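Local structure of transcription factor MBP1 (Magnaporthe oryzae, 4UX5) at residues 65-77 and 89-103. The protein binds DNA through its N-terminal winged helix-turn-helix domain, the part described here, and probably acts as a transcription activator. Sequence-based numbering, arbitrary orientation.
Sequences RILEREVQKDQHE and TWIPLEAGEALAHRN. With nucleotides of chain C.
V71 fills the corner between strand 89-91 and helix 93-102: its CG1 meets I91 CG2 at 3.6 Å, while CG2 faces L99 CD1, both neighbours crossing it at about a right angle. In this winged helix-turn-helix domain the contact joins the end of helix 60-71 to strand 88-91 at the base of the wing and to helix 93-102. With CG1 anti to the backbone N (chi1 -177°), CG1 is turned to I91 and CG2 to L99. One turn earlier, L67 CD2 lies against T89 CB (3.8 Å), and I66 CD1 reaches the amide oxygen of N103, whose ND2 is tied back to L99 O. L53 of helix 49-55 packs on both I66 and L67. Past the type I turn V71-D74 the chain enters the wing, and E77 and W90 form an antiparallel hydrogen-bonded pair, W90 N to E77 O at 2.7 Å being the straighter bond (171°). The H76 ring lies with one face over Q72 CA, held by ND1 to D74 O (2.8 Å). Q72 NE2 binds a DNA phosphate and also a water, which donates to T89 OG1; that hydroxyl donates to OP1 of DG10 of chain C at 2.8 Å, the same oxygen that L67 CD1 abuts at 3.2 Å.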
loop_
_atom_site.group_PDB
_atom_site.type_symbol
_atom_site.label_atom_id
_atom_site.label_comp_id
_atom_site.label_asym_id
_atom_site.label_seq_id
_atom_site.Cartn_x
_atom_site.Cartn_y
_atom_site.Cartn_z
ATOM N N ARG A 65 -0.852 -14.657 -6.169
ATOM C CA ARG A 65 -1.951 -15.036 -7.052
ATOM C C ARG A 65 -3.231 -15.307 -6.265
ATOM O O ARG A 65 -4.314 -14.878 -6.662
ATOM C CB ARG A 65 -1.577 -16.269 -7.877
ATOM C CG ARG A 65 -2.691 -16.747 -8.794
ATOM C CD ARG A 65 -2.459 -18.173 -9.263
ATOM N NE ARG A 65 -3.609 -18.693 -9.998
ATOM C CZ ARG A 65 -3.744 -19.958 -10.380
ATOM N NH1 ARG A 65 -2.799 -20.844 -10.096
ATOM N NH2 ARG A 65 -4.827 -20.340 -11.045
ATOM N N ILE A 66 -3.097 -16.019 -5.149
ATOM C CA ILE A 66 -4.243 -16.361 -4.313
ATOM C C ILE A 66 -4.874 -15.114 -3.697
ATOM O O ILE A 66 -6.098 -14.975 -3.675
ATOM C CB ILE A 66 -3.847 -17.336 -3.187
ATOM C CG1 ILE A 66 -3.298 -18.636 -3.780
ATOM C CG2 ILE A 66 -5.037 -17.625 -2.287
ATOM C CD1 ILE A 66 -2.875 -19.649 -2.741
ATOM N N LEU A 67 -4.035 -14.209 -3.205
ATOM C CA LEU A 67 -4.517 -12.972 -2.603
ATOM C C LEU A 67 -5.243 -12.104 -3.625
ATOM O O LEU A 67 -6.284 -11.523 -3.327
ATOM C CB LEU A 67 -3.358 -12.190 -1.979
ATOM C CG LEU A 67 -2.777 -12.772 -0.690
ATOM C CD1 LEU A 67 -1.388 -12.214 -0.431
ATOM C CD2 LEU A 67 -3.698 -12.497 0.488
ATOM N N GLU A 68 -4.695 -12.036 -4.834
ATOM C CA GLU A 68 -5.246 -11.180 -5.879
ATOM C C GLU A 68 -6.514 -11.748 -6.514
ATOM O O GLU A 68 -7.478 -11.019 -6.748
ATOM C CB GLU A 68 -4.199 -10.934 -6.966
ATOM C CG GLU A 68 -3.136 -9.921 -6.582
ATOM C CD GLU A 68 -2.062 -9.770 -7.643
ATOM O OE1 GLU A 68 -1.723 -10.782 -8.293
ATOM O OE2 GLU A 68 -1.555 -8.641 -7.822
ATOM N N ARG A 69 -6.507 -13.048 -6.790
ATOM C CA ARG A 69 -7.581 -13.669 -7.558
ATOM C C ARG A 69 -8.744 -14.155 -6.697
ATOM O O ARG A 69 -9.819 -14.458 -7.215
ATOM C CB ARG A 69 -7.030 -14.837 -8.381
ATOM C CG ARG A 69 -6.226 -14.407 -9.597
ATOM C CD ARG A 69 -5.781 -15.597 -10.431
ATOM N NE ARG A 69 -5.591 -15.234 -11.833
ATOM C CZ ARG A 69 -4.485 -14.681 -12.322
ATOM N NH1 ARG A 69 -3.460 -14.423 -11.523
ATOM N NH2 ARG A 69 -4.406 -14.383 -13.611
ATOM N N GLU A 70 -8.533 -14.225 -5.387
ATOM C CA GLU A 70 -9.536 -14.794 -4.492
ATOM C C GLU A 70 -9.826 -13.905 -3.287
ATOM O O GLU A 70 -10.956 -13.452 -3.094
ATOM C CB GLU A 70 -9.086 -16.178 -4.016
ATOM C CG GLU A 70 -8.835 -17.168 -5.141
ATOM C CD GLU A 70 -8.123 -18.420 -4.672
ATOM O OE1 GLU A 70 -8.045 -18.638 -3.444
ATOM O OE2 GLU A 70 -7.633 -19.182 -5.532
ATOM N N VAL A 71 -8.798 -13.659 -2.482
ATOM C CA VAL A 71 -8.951 -12.924 -1.232
ATOM C C VAL A 71 -9.389 -11.473 -1.446
ATOM O O VAL A 71 -10.261 -10.973 -0.735
ATOM C CB VAL A 71 -7.640 -12.940 -0.420
ATOM C CG1 VAL A 71 -7.829 -12.235 0.911
ATOM C CG2 VAL A 71 -7.172 -14.371 -0.204
ATOM N N GLN A 72 -8.797 -10.804 -2.433
ATOM C CA GLN A 72 -9.099 -9.396 -2.691
ATOM C C GLN A 72 -10.510 -9.174 -3.229
ATOM O O GLN A 72 -11.001 -8.045 -3.238
ATOM C CB GLN A 72 -8.085 -8.799 -3.671
ATOM C CG GLN A 72 -6.757 -8.410 -3.042
ATOM C CD GLN A 72 -5.787 -7.825 -4.050
ATOM O OE1 GLN A 72 -6.143 -7.587 -5.204
ATOM N NE2 GLN A 72 -4.552 -7.593 -3.620
ATOM N N LYS A 73 -11.161 -10.245 -3.673
ATOM C CA LYS A 73 -12.500 -10.133 -4.245
ATOM C C LYS A 73 -13.576 -10.091 -3.165
ATOM O O LYS A 73 -14.769 -10.072 -3.468
ATOM C CB LYS A 73 -12.765 -11.289 -5.213
ATOM C CG LYS A 73 -11.907 -11.234 -6.464
ATOM C CD LYS A 73 -12.084 -9.905 -7.187
ATOM C CE LYS A 73 -11.133 -9.783 -8.368
ATOM N NZ LYS A 73 -11.288 -8.480 -9.071
ATOM N N ASP A 74 -13.146 -10.074 -1.908
ATOM C CA ASP A 74 -14.063 -9.951 -0.781
ATOM C C ASP A 74 -13.662 -8.774 0.101
ATOM O O ASP A 74 -12.786 -7.989 -0.257
ATOM C CB ASP A 74 -14.093 -11.240 0.045
ATOM C CG ASP A 74 -14.702 -12.408 -0.711
ATOM O OD1 ASP A 74 -15.596 -12.175 -1.554
ATOM O OD2 ASP A 74 -14.288 -13.561 -0.460
ATOM N N GLN A 75 -14.311 -8.663 1.254
ATOM C CA GLN A 75 -13.998 -7.631 2.235
ATOM C C GLN A 75 -12.549 -7.763 2.700
ATOM O O GLN A 75 -12.163 -8.799 3.241
ATOM C CB GLN A 75 -14.956 -7.737 3.423
ATOM C CG GLN A 75 -15.247 -6.438 4.144
ATOM C CD GLN A 75 -16.273 -6.623 5.247
ATOM O OE1 GLN A 75 -16.701 -7.744 5.529
ATOM N NE2 GLN A 75 -16.673 -5.526 5.877
ATOM N N HIS A 76 -11.746 -6.723 2.486
ATOM C CA HIS A 76 -10.324 -6.802 2.812
ATOM C C HIS A 76 -9.662 -5.440 3.003
ATOM O O HIS A 76 -10.175 -4.413 2.558
ATOM C CB HIS A 76 -9.582 -7.574 1.720
ATOM C CG HIS A 76 -9.370 -6.789 0.464
ATOM N ND1 HIS A 76 -10.393 -6.497 -0.413
ATOM C CD2 HIS A 76 -8.254 -6.231 -0.062
ATOM C CE1 HIS A 76 -9.916 -5.794 -1.424
ATOM N NE2 HIS A 76 -8.620 -5.620 -1.236
ATOM N N GLU A 77 -8.511 -5.451 3.668
ATOM C CA GLU A 77 -7.703 -4.254 3.873
ATOM C C GLU A 77 -6.227 -4.584 3.686
ATOM O O GLU A 77 -5.698 -5.486 4.338
ATOM C CB GLU A 77 -7.940 -3.669 5.268
ATOM C CG GLU A 77 -6.990 -2.536 5.639
ATOM C CD GLU A 77 -7.006 -2.217 7.123
ATOM O OE1 GLU A 77 -7.742 -2.896 7.871
ATOM O OE2 GLU A 77 -6.278 -1.291 7.545
ATOM N N THR A 89 -2.336 -8.654 3.897
ATOM C CA THR A 89 -3.734 -8.456 3.541
ATOM C C THR A 89 -4.637 -8.956 4.660
ATOM O O THR A 89 -4.622 -10.139 4.998
ATOM C CB THR A 89 -4.088 -9.179 2.234
ATOM O OG1 THR A 89 -3.139 -8.822 1.221
ATOM C CG2 THR A 89 -5.486 -8.798 1.776
ATOM N N TRP A 90 -5.421 -8.050 5.233
ATOM C CA TRP A 90 -6.264 -8.387 6.374
ATOM C C TRP A 90 -7.721 -8.615 5.977
ATOM O O TRP A 90 -8.281 -7.875 5.168
ATOM C CB TRP A 90 -6.172 -7.290 7.432
ATOM C CG TRP A 90 -4.821 -7.207 8.075
ATOM C CD1 TRP A 90 -3.688 -6.677 7.533
ATOM C CD2 TRP A 90 -4.463 -7.670 9.382
ATOM N NE1 TRP A 90 -2.645 -6.782 8.421
ATOM C CE2 TRP A 90 -3.096 -7.386 9.565
ATOM C CE3 TRP A 90 -5.166 -8.296 10.416
ATOM C CZ2 TRP A 90 -2.417 -7.706 10.739
ATOM C CZ3 TRP A 90 -4.491 -8.613 11.582
ATOM C CH2 TRP A 90 -3.129 -8.316 11.734
ATOM N N ILE A 91 -8.321 -9.653 6.556
ATOM C CA ILE A 91 -9.704 -10.026 6.269
ATOM C C ILE A 91 -10.432 -10.398 7.563
ATOM O O ILE A 91 -9.788 -10.733 8.556
ATOM C CB ILE A 91 -9.777 -11.209 5.276
ATOM C CG1 ILE A 91 -9.011 -12.419 5.816
ATOM C CG2 ILE A 91 -9.248 -10.802 3.913
ATOM C CD1 ILE A 91 -9.024 -13.611 4.880
ATOM N N PRO A 92 -11.776 -10.327 7.560
ATOM C CA PRO A 92 -12.557 -10.752 8.729
ATOM C C PRO A 92 -12.260 -12.193 9.142
ATOM O O PRO A 92 -11.838 -12.999 8.311
ATOM C CB PRO A 92 -14.012 -10.600 8.260
ATOM C CG PRO A 92 -13.938 -10.448 6.768
ATOM C CD PRO A 92 -12.639 -9.773 6.505
ATOM N N LEU A 93 -12.485 -12.500 10.416
ATOM C CA LEU A 93 -12.061 -13.771 11.001
ATOM C C LEU A 93 -12.694 -14.989 10.330
ATOM O O LEU A 93 -12.024 -15.999 10.118
ATOM C CB LEU A 93 -12.373 -13.791 12.498
ATOM C CG LEU A 93 -11.831 -14.991 13.275
ATOM C CD1 LEU A 93 -10.327 -15.104 13.103
ATOM C CD2 LEU A 93 -12.195 -14.896 14.749
ATOM N N GLU A 94 -13.979 -14.892 9.999
ATOM C CA GLU A 94 -14.682 -16.007 9.370
ATOM C C GLU A 94 -14.157 -16.261 7.961
ATOM O O GLU A 94 -14.161 -17.394 7.480
ATOM C CB GLU A 94 -16.193 -15.750 9.334
ATOM C CG GLU A 94 -16.630 -14.598 8.438
ATOM C CD GLU A 94 -16.636 -13.260 9.152
ATOM O OE1 GLU A 94 -16.049 -13.164 10.252
ATOM O OE2 GLU A 94 -17.239 -12.306 8.615
ATOM N N ALA A 95 -13.703 -15.198 7.303
ATOM C CA ALA A 95 -13.095 -15.319 5.987
ATOM C C ALA A 95 -11.711 -15.935 6.127
ATOM O O ALA A 95 -11.259 -16.680 5.260
ATOM C CB ALA A 95 -13.016 -13.967 5.303
ATOM N N GLY A 96 -11.043 -15.615 7.233
ATOM C CA GLY A 96 -9.745 -16.189 7.534
ATOM C C GLY A 96 -9.847 -17.672 7.833
ATOM O O GLY A 96 -9.014 -18.463 7.388
ATOM N N GLU A 97 -10.872 -18.049 8.591
ATOM C CA GLU A 97 -11.119 -19.453 8.901
ATOM C C GLU A 97 -11.430 -20.235 7.633
ATOM O O GLU A 97 -10.964 -21.360 7.457
ATOM C CB GLU A 97 -12.263 -19.593 9.906
ATOM C CG GLU A 97 -12.687 -21.029 10.166
ATOM C CD GLU A 97 -13.623 -21.161 11.353
ATOM O OE1 GLU A 97 -13.851 -20.147 12.046
ATOM O OE2 GLU A 97 -14.129 -22.278 11.594
ATOM N N ALA A 98 -12.214 -19.624 6.749
ATOM C CA ALA A 98 -12.558 -20.237 5.472
ATOM C C ALA A 98 -11.312 -20.437 4.619
ATOM O O ALA A 98 -11.085 -21.517 4.074
ATOM C CB ALA A 98 -13.577 -19.385 4.734
ATOM N N LEU A 99 -10.504 -19.386 4.520
ATOM C CA LEU A 99 -9.255 -19.424 3.766
ATOM C C LEU A 99 -8.306 -20.496 4.291
ATOM O O LEU A 99 -7.659 -21.200 3.516
ATOM C CB LEU A 99 -8.565 -18.059 3.812
ATOM C CG LEU A 99 -7.239 -17.928 3.061
ATOM C CD1 LEU A 99 -7.466 -18.008 1.561
ATOM C CD2 LEU A 99 -6.535 -16.632 3.430
ATOM N N ALA A 100 -8.229 -20.611 5.613
ATOM C CA ALA A 100 -7.343 -21.577 6.246
ATOM C C ALA A 100 -7.795 -23.002 5.949
ATOM O O ALA A 100 -6.971 -23.900 5.770
ATOM C CB ALA A 100 -7.284 -21.337 7.746
ATOM N N HIS A 101 -9.106 -23.207 5.896
ATOM C CA HIS A 101 -9.652 -24.508 5.542
ATOM C C HIS A 101 -9.353 -24.837 4.083
ATOM O O HIS A 101 -8.795 -25.894 3.790
ATOM C CB HIS A 101 -11.160 -24.555 5.802
ATOM C CG HIS A 101 -11.518 -24.808 7.234
ATOM N ND1 HIS A 101 -12.089 -23.847 8.042
ATOM C CD2 HIS A 101 -11.383 -25.913 8.004
ATOM C CE1 HIS A 101 -12.293 -24.350 9.244
ATOM N NE2 HIS A 101 -11.871 -25.603 9.250
ATOM N N ARG A 102 -9.705 -23.918 3.183
ATOM C CA ARG A 102 -9.521 -24.115 1.743
ATOM C C ARG A 102 -8.072 -24.407 1.367
ATOM O O ARG A 102 -7.807 -25.045 0.349
ATOM C CB ARG A 102 -10.009 -22.890 0.958
ATOM C CG ARG A 102 -11.490 -22.584 1.108
ATOM C CD ARG A 102 -11.987 -21.671 -0.006
ATOM N NE ARG A 102 -11.118 -20.517 -0.227
ATOM C CZ ARG A 102 -11.272 -19.334 0.363
ATOM N NH1 ARG A 102 -12.262 -19.141 1.223
ATOM N NH2 ARG A 102 -10.434 -18.343 0.092
ATOM N N ASN A 103 -7.138 -23.939 2.189
ATOM C CA ASN A 103 -5.721 -24.148 1.926
ATOM C C ASN A 103 -5.084 -25.120 2.916
ATOM O O ASN A 103 -3.863 -25.144 3.076
ATOM C CB ASN A 103 -4.977 -22.812 1.941
ATOM C CG ASN A 103 -5.383 -21.909 0.790
ATOM O OD1 ASN A 103 -4.794 -21.959 -0.290
ATOM N ND2 ASN A 103 -6.398 -21.082 1.013
ATOM P P DG C 10 0.863 -9.041 0.638
ATOM O OP1 DG C 10 -0.436 -9.542 1.146
ATOM O OP2 DG C 10 1.896 -9.990 0.165
ATOM O "O5'" DG C 10 0.541 -7.992 -0.523
ATOM C "C5'" DG C 10 -0.327 -6.896 -0.261
ATOM C "C4'" DG C 10 -0.022 -5.723 -1.179
ATOM O "O4'" DG C 10 1.406 -5.449 -1.170
ATOM C "C3'" DG C 10 -0.400 -5.930 -2.644
ATOM O "O3'" DG C 10 -0.895 -4.719 -3.179
ATOM C "C2'" DG C 10 0.929 -6.313 -3.284
ATOM C "C1'" DG C 10 1.891 -5.445 -2.494
ATOM N N9 DG C 10 3.257 -5.951 -2.489
ATOM C C8 DG C 10 3.665 -7.223 -2.171
ATOM N N7 DG C 10 4.955 -7.391 -2.258
ATOM C C5 DG C 10 5.433 -6.151 -2.660
ATOM C C6 DG C 10 6.757 -5.725 -2.917
ATOM O O6 DG C 10 7.803 -6.385 -2.839
ATOM N N1 DG C 10 6.803 -4.386 -3.303
ATOM C C2 DG C 10 5.707 -3.564 -3.422
ATOM N N2 DG C 10 5.949 -2.303 -3.805
ATOM N N3 DG C 10 4.460 -3.952 -3.182
ATOM C C4 DG C 10 4.399 -5.253 -2.807
HETATM O O HOH W 1 -3.008 -8.665 -1.849
#